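Local coordinates for putative protein (Aquifex aeolicus, PDB 1T6T) that is of unknown function but carries a Toprim domain related to that of RNase M5, consistent with a role in nucleic-acid processing, at residues S19-K29 / I40-G48; L58-L68 / L86-F97. All coordinates share one frame; numbering follows the deposited sequence.

Contact 1 of 2, residues S19-K29 / I40-G48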
loop_
_atom_site.group_PDB
_atom_site.type_symbol
_atom_site.label_atom_id
_atom_site.label_comp_id
_atom_site.label_asym_id
_atom_site.label_seq_id
_atom_site.Cartn_x
_atom_site.Cartn_y
_atom_site.Cartn_z
ATOM N N SER B 19 -13.295 1.200 18.976
ATOM C CA SER B 19 -11.861 1.462 18.982
ATOM C C SER B 19 -11.240 1.510 20.372
ATOM O O SER B 19 -10.026 1.600 20.501
ATOM C CB SER B 19 -11.537 2.759 18.223
ATOM O OG SER B 19 -11.886 3.912 18.967
ATOM N N ARG B 20 -12.062 1.475 21.417
ATOM C CA ARG B 20 -11.516 1.465 22.771
ATOM C C ARG B 20 -11.249 0.021 23.185
ATOM O O ARG B 20 -10.550 -0.231 24.170
ATOM C CB ARG B 20 -12.486 2.091 23.776
ATOM C CG ARG B 20 -12.494 3.613 23.815
ATOM C CD ARG B 20 -13.425 4.192 22.776
ATOM N NE ARG B 20 -13.835 5.554 23.117
ATOM C CZ ARG B 20 -13.140 6.649 22.830
ATOM N NH1 ARG B 20 -11.983 6.565 22.186
ATOM N NH2 ARG B 20 -13.610 7.838 23.185
ATOM N N GLU B 21 -11.806 -0.923 22.428
ATOM C CA GLU B 21 -11.652 -2.347 22.722
ATOM C C GLU B 21 -10.856 -3.101 21.657
ATOM O O GLU B 21 -10.427 -4.234 21.878
ATOM C CB GLU B 21 -13.030 -3.002 22.848
ATOM C CG GLU B 21 -13.991 -2.291 23.785
ATOM C CD GLU B 21 -13.522 -2.295 25.225
ATOM O OE1 GLU B 21 -13.268 -3.394 25.767
ATOM O OE2 GLU B 21 -13.415 -1.199 25.817
ATOM N N ALA B 22 -10.673 -2.483 20.497
ATOM C CA ALA B 22 -9.941 -3.120 19.407
ATOM C C ALA B 22 -9.177 -2.089 18.585
ATOM O O ALA B 22 -9.586 -0.935 18.494
ATOM C CB ALA B 22 -10.908 -3.883 18.511
ATOM N N VAL B 23 -8.070 -2.518 17.988
ATOM C CA VAL B 23 -7.256 -1.636 17.165
ATOM C C VAL B 23 -7.759 -1.673 15.728
ATOM O O VAL B 23 -8.154 -2.722 15.219
ATOM C CB VAL B 23 -5.769 -2.062 17.167
ATOM C CG1 VAL B 23 -4.950 -1.096 16.319
ATOM C CG2 VAL B 23 -5.236 -2.077 18.580
ATOM N N ILE B 24 -7.747 -0.517 15.083
ATOM C CA ILE B 24 -8.187 -0.404 13.701
ATOM C C ILE B 24 -6.960 -0.409 12.800
ATOM O O ILE B 24 -5.975 0.278 13.081
ATOM C CB ILE B 24 -8.955 0.920 13.479
ATOM C CG1 ILE B 24 -10.248 0.906 14.299
ATOM C CG2 ILE B 24 -9.220 1.129 11.984
ATOM C CD1 ILE B 24 -10.933 2.257 14.405
ATOM N N LEU B 25 -7.025 -1.182 11.721
ATOM C CA LEU B 25 -5.920 -1.247 10.769
ATOM C C LEU B 25 -6.352 -0.650 9.436
ATOM O O LEU B 25 -7.394 -1.018 8.887
ATOM C CB LEU B 25 -5.474 -2.695 10.541
ATOM C CG LEU B 25 -4.989 -3.516 11.736
ATOM C CD1 LEU B 25 -4.391 -4.826 11.224
ATOM C CD2 LEU B 25 -3.946 -2.743 12.526
ATOM N N VAL B 26 -5.555 0.285 8.931
ATOM C CA VAL B 26 -5.832 0.915 7.647
ATOM C C VAL B 26 -4.557 0.850 6.830
ATOM O O VAL B 26 -3.497 0.493 7.339
ATOM C CB VAL B 26 -6.284 2.404 7.790
ATOM C CG1 VAL B 26 -7.583 2.481 8.588
ATOM C CG2 VAL B 26 -5.188 3.238 8.446
ATOM N N GLU B 27 -4.659 1.206 5.560
ATOM C CA GLU B 27 -3.509 1.150 4.679
ATOM C C GLU B 27 -2.589 2.354 4.788
ATOM O O GLU B 27 -1.384 2.203 4.968
ATOM C CB GLU B 27 -3.984 1.020 3.232
ATOM C CG GLU B 27 -3.132 0.110 2.370
ATOM C CD GLU B 27 -1.677 0.511 2.347
ATOM O OE1 GLU B 27 -1.365 1.609 1.834
ATOM O OE2 GLU B 27 -0.847 -0.277 2.847
ATOM N N GLY B 28 -3.156 3.551 4.683
ATOM C CA GLY B 28 -2.324 4.741 4.704
ATOM C C GLY B 28 -2.439 5.759 5.815
ATOM O O GLY B 28 -3.396 5.785 6.590
ATOM N N LYS B 29 -1.431 6.623 5.870
ATOM C CA LYS B 29 -1.367 7.671 6.875
ATOM C C LYS B 29 -2.550 8.624 6.727
ATOM O O LYS B 29 -3.037 9.167 7.713
ATOM C CB LYS B 29 -0.042 8.427 6.744
ATOM C CG LYS B 29 0.261 9.358 7.903
ATOM C CD LYS B 29 1.681 9.912 7.818
ATOM C CE LYS B 29 1.895 10.722 6.547
ATOM N NZ LYS B 29 3.275 11.280 6.472
ATOM N N ILE B 40 -11.038 9.246 16.408
ATOM C CA ILE B 40 -10.751 7.817 16.412
ATOM C C ILE B 40 -9.237 7.761 16.247
ATOM O O ILE B 40 -8.707 7.980 15.155
ATOM C CB ILE B 40 -11.471 7.091 15.258
ATOM C CG1 ILE B 40 -12.990 7.199 15.462
ATOM C CG2 ILE B 40 -11.054 5.620 15.225
ATOM C CD1 ILE B 40 -13.821 6.584 14.349
ATOM N N LYS B 41 -8.550 7.473 17.349
ATOM C CA LYS B 41 -7.092 7.456 17.388
ATOM C C LYS B 41 -6.375 6.106 17.443
ATOM O O LYS B 41 -5.210 6.017 17.064
ATOM C CB LYS B 41 -6.631 8.296 18.581
ATOM C CG LYS B 41 -7.202 9.711 18.607
ATOM C CD LYS B 41 -6.635 10.556 17.482
ATOM C CE LYS B 41 -5.128 10.733 17.638
ATOM N NZ LYS B 41 -4.529 11.553 16.545
ATOM N N ASN B 42 -7.056 5.067 17.919
ATOM C CA ASN B 42 -6.440 3.748 18.038
ATOM C C ASN B 42 -6.391 3.099 16.661
ATOM O O ASN B 42 -7.100 2.134 16.379
ATOM C CB ASN B 42 -7.244 2.897 19.032
ATOM C CG ASN B 42 -6.538 1.607 19.408
ATOM O OD1 ASN B 42 -5.321 1.479 19.251
ATOM N ND2 ASN B 42 -7.299 0.649 19.926
ATOM N N VAL B 43 -5.514 3.638 15.817
ATOM C CA VAL B 43 -5.376 3.188 14.438
ATOM C C VAL B 43 -3.921 2.964 14.049
ATOM O O VAL B 43 -3.040 3.721 14.448
ATOM C CB VAL B 43 -5.965 4.250 13.470
ATOM C CG1 VAL B 43 -5.889 3.753 12.027
ATOM C CG2 VAL B 43 -7.402 4.569 13.849
ATOM N N ILE B 44 -3.676 1.913 13.278
ATOM C CA ILE B 44 -2.333 1.620 12.792
ATOM C C ILE B 44 -2.389 1.631 11.274
ATOM O O ILE B 44 -3.260 0.991 10.679
ATOM C CB ILE B 44 -1.831 0.221 13.228
ATOM C CG1 ILE B 44 -1.631 0.178 14.744
ATOM C CG2 ILE B 44 -0.510 -0.107 12.510
ATOM C CD1 ILE B 44 -1.187 -1.180 15.251
ATOM N N ASP B 45 -1.480 2.371 10.652
ATOM C CA ASP B 45 -1.424 2.412 9.192
ATOM C C ASP B 45 -0.344 1.431 8.744
ATOM O O ASP B 45 0.775 1.445 9.259
ATOM C CB ASP B 45 -1.150 3.841 8.693
ATOM C CG ASP B 45 0.070 4.482 9.338
ATOM O OD1 ASP B 45 0.316 4.269 10.543
ATOM O OD2 ASP B 45 0.775 5.229 8.629
ATOM N N LEU B 46 -0.696 0.571 7.793
ATOM C CA LEU B 46 0.196 -0.473 7.300
ATOM C C LEU B 46 1.355 -0.046 6.393
ATOM O O LEU B 46 2.448 -0.603 6.482
ATOM C CB LEU B 46 -0.639 -1.543 6.587
ATOM C CG LEU B 46 0.007 -2.888 6.252
ATOM C CD1 LEU B 46 0.407 -3.611 7.534
ATOM C CD2 LEU B 46 -0.982 -3.730 5.457
ATOM N N SER B 47 1.131 0.925 5.516
ATOM C CA SER B 47 2.201 1.348 4.617
ATOM C C SER B 47 3.443 1.746 5.402
ATOM O O SER B 47 3.364 2.504 6.368
ATOM C CB SER B 47 1.744 2.518 3.742
ATOM O OG SER B 47 2.761 2.864 2.812
ATOM N N GLY B 48 4.592 1.222 4.986
ATOM C CA GLY B 48 5.828 1.534 5.676
ATOM C C GLY B 48 6.133 0.544 6.786
ATOM O O GLY B 48 7.110 0.703 7.518
HETATM O O HOH W 1 -9.713 5.471 19.145
#

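Contact 2 of 2, residues L58-L68 / L86-F97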
loop_
_atom_site.group_PDB
_atom_site.type_symbol
_atom_site.label_atom_id
_atom_site.label_comp_id
_atom_site.label_asym_id
_atom_site.label_seq_id
_atom_site.Cartn_x
_atom_site.Cartn_y
_atom_site.Cartn_z
ATOM N N LEU B 58 0.904 -5.464 18.351
ATOM C CA LEU B 58 -0.320 -5.850 19.046
ATOM C C LEU B 58 -0.179 -6.967 20.072
ATOM O O LEU B 58 -0.980 -7.060 21.004
ATOM C CB LEU B 58 -1.379 -6.258 18.022
ATOM C CG LEU B 58 -1.720 -5.234 16.936
ATOM C CD1 LEU B 58 -2.684 -5.857 15.940
ATOM C CD2 LEU B 58 -2.318 -3.985 17.564
ATOM N N GLU B 59 0.832 -7.811 19.900
ATOM C CA GLU B 59 1.051 -8.942 20.792
ATOM C C GLU B 59 0.990 -8.580 22.269
ATOM O O GLU B 59 1.710 -7.695 22.734
ATOM C CB GLU B 59 2.402 -9.596 20.499
ATOM C CG GLU B 59 2.551 -10.957 21.151
ATOM C CD GLU B 59 3.940 -11.531 21.002
ATOM O OE1 GLU B 59 4.619 -11.217 20.000
ATOM O OE2 GLU B 59 4.344 -12.310 21.888
ATOM N N GLY B 60 0.125 -9.276 22.998
ATOM C CA GLY B 60 -0.013 -9.043 24.425
ATOM C C GLY B 60 -0.667 -7.734 24.825
ATOM O O GLY B 60 -0.760 -7.425 26.015
ATOM N N LYS B 61 -1.122 -6.960 23.848
ATOM C CA LYS B 61 -1.758 -5.681 24.141
ATOM C C LYS B 61 -3.208 -5.638 23.681
ATOM O O LYS B 61 -4.081 -5.140 24.391
ATOM C CB LYS B 61 -0.979 -4.539 23.487
ATOM C CG LYS B 61 0.429 -4.376 24.021
ATOM C CD LYS B 61 1.117 -3.178 23.389
ATOM C CE LYS B 61 2.502 -2.970 23.970
ATOM N NZ LYS B 61 3.136 -1.746 23.404
ATOM N N TRP B 62 -3.458 -6.150 22.481
ATOM C CA TRP B 62 -4.805 -6.174 21.940
ATOM C C TRP B 62 -5.133 -7.566 21.427
ATOM O O TRP B 62 -4.281 -8.237 20.846
ATOM C CB TRP B 62 -4.933 -5.142 20.817
ATOM C CG TRP B 62 -4.621 -3.752 21.282
ATOM C CD1 TRP B 62 -3.394 -3.156 21.333
ATOM C CD2 TRP B 62 -5.550 -2.805 21.819
ATOM N NE1 TRP B 62 -3.501 -1.894 21.869
ATOM C CE2 TRP B 62 -4.815 -1.652 22.175
ATOM C CE3 TRP B 62 -6.935 -2.817 22.034
ATOM C CZ2 TRP B 62 -5.417 -0.521 22.737
ATOM C CZ3 TRP B 62 -7.535 -1.691 22.593
ATOM C CH2 TRP B 62 -6.773 -0.559 22.936
ATOM N N GLU B 63 -6.364 -8.008 21.656
ATOM C CA GLU B 63 -6.780 -9.328 21.206
ATOM C C GLU B 63 -7.625 -9.242 19.945
ATOM O O GLU B 63 -7.740 -10.212 19.202
ATOM C CB GLU B 63 -7.596 -10.023 22.298
ATOM C CG GLU B 63 -6.859 -10.209 23.608
ATOM C CD GLU B 63 -7.774 -10.701 24.716
ATOM O OE1 GLU B 63 -7.272 -10.987 25.824
ATOM O OE2 GLU B 63 -8.999 -10.795 24.479
ATOM N N LYS B 64 -8.212 -8.075 19.708
ATOM C CA LYS B 64 -9.084 -7.883 18.561
ATOM C C LYS B 64 -8.607 -6.775 17.630
ATOM O O LYS B 64 -8.094 -5.746 18.075
ATOM C CB LYS B 64 -10.499 -7.571 19.045
ATOM C CG LYS B 64 -11.577 -7.731 17.987
ATOM C CD LYS B 64 -12.948 -7.285 18.498
ATOM C CE LYS B 64 -13.358 -8.004 19.778
ATOM N NZ LYS B 64 -12.544 -7.593 20.964
ATOM N N VAL B 65 -8.782 -7.003 16.334
ATOM C CA VAL B 65 -8.382 -6.040 15.325
ATOM C C VAL B 65 -9.512 -5.777 14.335
ATOM O O VAL B 65 -10.119 -6.705 13.804
ATOM C CB VAL B 65 -7.157 -6.535 14.528
ATOM C CG1 VAL B 65 -6.824 -5.546 13.430
ATOM C CG2 VAL B 65 -5.968 -6.721 15.454
ATOM N N ILE B 66 -9.792 -4.501 14.097
ATOM C CA ILE B 66 -10.819 -4.113 13.146
ATOM C C ILE B 66 -10.122 -3.798 11.819
ATOM O O ILE B 66 -9.298 -2.887 11.750
ATOM C CB ILE B 66 -11.575 -2.862 13.635
ATOM C CG1 ILE B 66 -12.345 -3.191 14.923
ATOM C CG2 ILE B 66 -12.516 -2.367 12.546
ATOM C CD1 ILE B 66 -12.931 -1.975 15.615
ATOM N N LEU B 67 -10.433 -4.560 10.776
ATOM C CA LEU B 67 -9.819 -4.327 9.469
ATOM C C LEU B 67 -10.614 -3.280 8.704
ATOM O O LEU B 67 -11.821 -3.429 8.508
ATOM C CB LEU B 67 -9.768 -5.626 8.659
ATOM C CG LEU B 67 -8.970 -6.776 9.272
ATOM C CD1 LEU B 67 -8.944 -7.941 8.297
ATOM C CD2 LEU B 67 -7.550 -6.314 9.596
ATOM N N LEU B 68 -9.943 -2.211 8.291
ATOM C CA LEU B 68 -10.605 -1.144 7.546
ATOM C C LEU B 68 -9.843 -0.731 6.304
ATOM O O LEU B 68 -9.466 0.427 6.162
ATOM C CB LEU B 68 -10.808 0.098 8.414
ATOM C CG LEU B 68 -12.143 0.316 9.123
ATOM C CD1 LEU B 68 -12.205 1.769 9.581
ATOM C CD2 LEU B 68 -13.309 0.008 8.184
ATOM N N LEU B 86 -3.310 -12.244 10.781
ATOM C CA LEU B 86 -3.747 -11.995 12.145
ATOM C C LEU B 86 -4.441 -13.201 12.759
ATOM O O LEU B 86 -4.179 -13.550 13.909
ATOM C CB LEU B 86 -4.648 -10.751 12.195
ATOM C CG LEU B 86 -3.892 -9.444 11.900
ATOM C CD1 LEU B 86 -4.876 -8.311 11.714
ATOM C CD2 LEU B 86 -2.919 -9.130 13.036
ATOM N N SER B 87 -5.312 -13.857 12.002
ATOM C CA SER B 87 -5.991 -15.022 12.552
ATOM C C SER B 87 -4.972 -16.132 12.846
ATOM O O SER B 87 -5.100 -16.852 13.836
ATOM C CB SER B 87 -7.081 -15.520 11.588
ATOM O OG SER B 87 -6.535 -15.960 10.356
ATOM N N SER B 88 -3.948 -16.255 12.001
ATOM C CA SER B 88 -2.934 -17.292 12.201
ATOM C C SER B 88 -2.126 -17.042 13.469
ATOM O O SER B 88 -1.581 -17.979 14.053
ATOM C CB SER B 88 -1.975 -17.366 11.005
ATOM O OG SER B 88 -1.020 -16.316 11.038
ATOM N N GLN B 89 -2.052 -15.782 13.893
ATOM C CA GLN B 89 -1.290 -15.421 15.083
ATOM C C GLN B 89 -2.129 -15.372 16.358
ATOM O O GLN B 89 -1.632 -14.982 17.415
ATOM C CB GLN B 89 -0.593 -14.073 14.874
ATOM C CG GLN B 89 0.291 -14.013 13.626
ATOM C CD GLN B 89 1.395 -15.059 13.628
ATOM O OE1 GLN B 89 2.176 -15.154 14.573
ATOM N NE2 GLN B 89 1.466 -15.848 12.558
ATOM N N GLY B 90 -3.399 -15.749 16.253
ATOM C CA GLY B 90 -4.263 -15.769 17.423
ATOM C C GLY B 90 -5.139 -14.558 17.695
ATOM O O GLY B 90 -5.773 -14.482 18.749
ATOM N N PHE B 91 -5.178 -13.609 16.767
ATOM C CA PHE B 91 -6.007 -12.417 16.944
ATOM C C PHE B 91 -7.424 -12.634 16.439
ATOM O O PHE B 91 -7.654 -13.436 15.534
ATOM C CB PHE B 91 -5.404 -11.231 16.183
ATOM C CG PHE B 91 -4.085 -10.774 16.724
ATOM C CD1 PHE B 91 -4.029 -9.922 17.825
ATOM C CD2 PHE B 91 -2.898 -11.208 16.148
ATOM C CE1 PHE B 91 -2.808 -9.509 18.344
ATOM C CE2 PHE B 91 -1.666 -10.802 16.660
ATOM C CZ PHE B 91 -1.623 -9.951 17.761
ATOM N N LEU B 92 -8.373 -11.918 17.037
ATOM C CA LEU B 92 -9.763 -11.974 16.608
ATOM C C LEU B 92 -9.879 -10.862 15.566
ATOM O O LEU B 92 -9.518 -9.717 15.833
ATOM C CB LEU B 92 -10.702 -11.698 17.783
ATOM C CG LEU B 92 -10.679 -12.770 18.875
ATOM C CD1 LEU B 92 -11.545 -12.342 20.052
ATOM C CD2 LEU B 92 -11.170 -14.085 18.292
ATOM N N VAL B 93 -10.362 -11.205 14.379
ATOM C CA VAL B 93 -10.492 -10.241 13.293
ATOM C C VAL B 93 -11.935 -9.788 13.088
ATOM O O VAL B 93 -12.834 -10.605 12.897
ATOM C CB VAL B 93 -9.949 -10.850 11.974
ATOM C CG1 VAL B 93 -10.140 -9.880 10.821
ATOM C CG2 VAL B 93 -8.476 -11.197 12.141
ATOM N N ASP B 94 -12.150 -8.476 13.131
ATOM C CA ASP B 94 -13.480 -7.905 12.952
ATOM C C ASP B 94 -13.599 -7.267 11.570
ATOM O O ASP B 94 -12.903 -6.301 11.264
ATOM C CB ASP B 94 -13.738 -6.842 14.025
ATOM C CG ASP B 94 -15.158 -6.310 13.997
ATOM O OD1 ASP B 94 -15.865 -6.519 12.989
ATOM O OD2 ASP B 94 -15.566 -5.668 14.988
ATOM N N GLU B 95 -14.480 -7.814 10.736
ATOM C CA GLU B 95 -14.700 -7.284 9.391
ATOM C C GLU B 95 -16.076 -6.636 9.284
ATOM O O GLU B 95 -16.448 -6.134 8.225
ATOM C CB GLU B 95 -14.606 -8.401 8.346
ATOM C CG GLU B 95 -13.210 -8.922 8.088
ATOM C CD GLU B 95 -13.189 -9.941 6.967
ATOM O OE1 GLU B 95 -13.627 -11.092 7.190
ATOM O OE2 GLU B 95 -12.747 -9.586 5.855
ATOM N N ASN B 96 -16.830 -6.649 10.377
ATOM C CA ASN B 96 -18.172 -6.079 10.366
ATOM C C ASN B 96 -18.247 -4.621 9.933
ATOM O O ASN B 96 -19.150 -4.244 9.198
ATOM C CB ASN B 96 -18.834 -6.230 11.737
ATOM C CG ASN B 96 -19.036 -7.681 12.128
ATOM O OD1 ASN B 96 -19.402 -8.512 11.300
ATOM N ND2 ASN B 96 -18.807 -7.988 13.397
ATOM N N PHE B 97 -17.311 -3.796 10.385
ATOM C CA PHE B 97 -17.342 -2.387 10.018
ATOM C C PHE B 97 -17.066 -2.176 8.543
ATOM O O PHE B 97 -17.744 -1.384 7.881
ATOM C CB PHE B 97 -16.350 -1.600 10.875
ATOM C CG PHE B 97 -16.827 -1.377 12.279
ATOM C CD1 PHE B 97 -17.739 -0.365 12.564
ATOM C CD2 PHE B 97 -16.396 -2.203 13.311
ATOM C CE1 PHE B 97 -18.218 -0.179 13.863
ATOM C CE2 PHE B 97 -16.868 -2.027 14.612
ATOM C CZ PHE B 97 -17.781 -1.012 14.885
HETATM O O HOH W 2 -7.058 -12.674 20.584
HETATM O O HOH W 3 -14.033 -4.127 9.931
#

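Contact 1 of 2, residues S19-K29 / I40-G48
The parallel strands 23-26 and 43-45, joined through helix 29-36 in a beta-alpha-beta unit of the Toprim domain, meet here edge to edge. Ile24 and Val26 donate to Asn42 O and Ile44 O, while Ile44 N and Leu46 N return bonds to Ile24 O and Val26 O, the Ile44 N to Ile24 O bond measuring 2.8 Å. Beyond the strands, Ser47 N reaches Glu27 O at 2.9 Å. At the other end the Asn42 side chain, its CG anti to the backbone N (chi1 -170°), extends ND2 to Ser19 O (2.9 Å), which lies close to the amide plane; OD1 meets Val23 CG2 at 3.6 Å. A water links Ser19 OG, itself bonded to Lys16 O, with Asn42 N. An alanine in place of Asn42 would probably leave Ser19 O without this amide donor and the turn before strand 23-26 less firmly tied. Ile24 CD1 presses tightly on Ile40 CG2 (3.5 Å), the side chains crossing at about a right angle, and Val26 CG2 sits 3.7 Å from Val43 CG1. Leu25 CD2 packs alongside Ile44 CB on the opposite face. Six hydrogen bonds, five of them backbone, set the register; aliphatic side chains pack between polar ends.

Contact 2 of 2, residues L58-L68 / L86-F97
Strands 64-67 and 92-94 run parallel, 4.7 Å apart at closest approach with their directions 28° apart, and four backbone bonds join their segments: Leu92 N to Glu63 O, Val65 N to Leu92 O, Asp94 N to Val65 O and Leu67 N to Asp94 O. Two waters extend this pairing, one donating to Glu63 O and Gly90 O, the other to Leu67 O and Asp94 O. The Phe91 ring turns its edge to the loop after helix 51-58, with CE1 3.2 Å from Trp62 O near the ring plane, while Leu58 CB approaches the same CE1 obliquely at 3.6 Å. Leu86 CD1 fits against Val65 CG1 (3.8 Å) and Leu67 CD2, bringing the end of helix 73-88 onto the sheet. Leu67 CD1 is pushed tightly against Val93 CG1 (3.4 Å). On the opposite face Ile66 CG1 lies beside Asp94 CB, and Ile66 CG2 touches Phe97 CD2 at 4.0 Å. A chi1 of -174° swings the Asp94 carboxylate away from its backbone N, carrying OD1 to Asn96 N at 2.8 Å, a capping bond at helix 96-101. A Schellman motif at Gly90 ends helix 73-88 and lets the chain enter strand 92-94, completing a beta-alpha-beta crossover of the Toprim fold.

From the N terminus, helix 8-18 leads into strand 23-26, and contact 1 closes the first loop when the chain returns from helix 29-36 as strand 43-45. Helix 51-58 then carries it to strand 64-67, and contact 2 closes a second loop around helix 73-88. The two loops follow in series, neither enclosing nor crossing the other. They are joined within the sheet because strands 23-26 and 64-67 are neighbours: Val23 O lies 2.7 Å from Ile66 N, and Leu25 CG packs against Val65 CG1. The resulting order, 43-45, 23-26, 64-67, 92-94, puts contacts 1 and 2 at the two edges of one parallel sheet, each pairing an outer strand with an inner one.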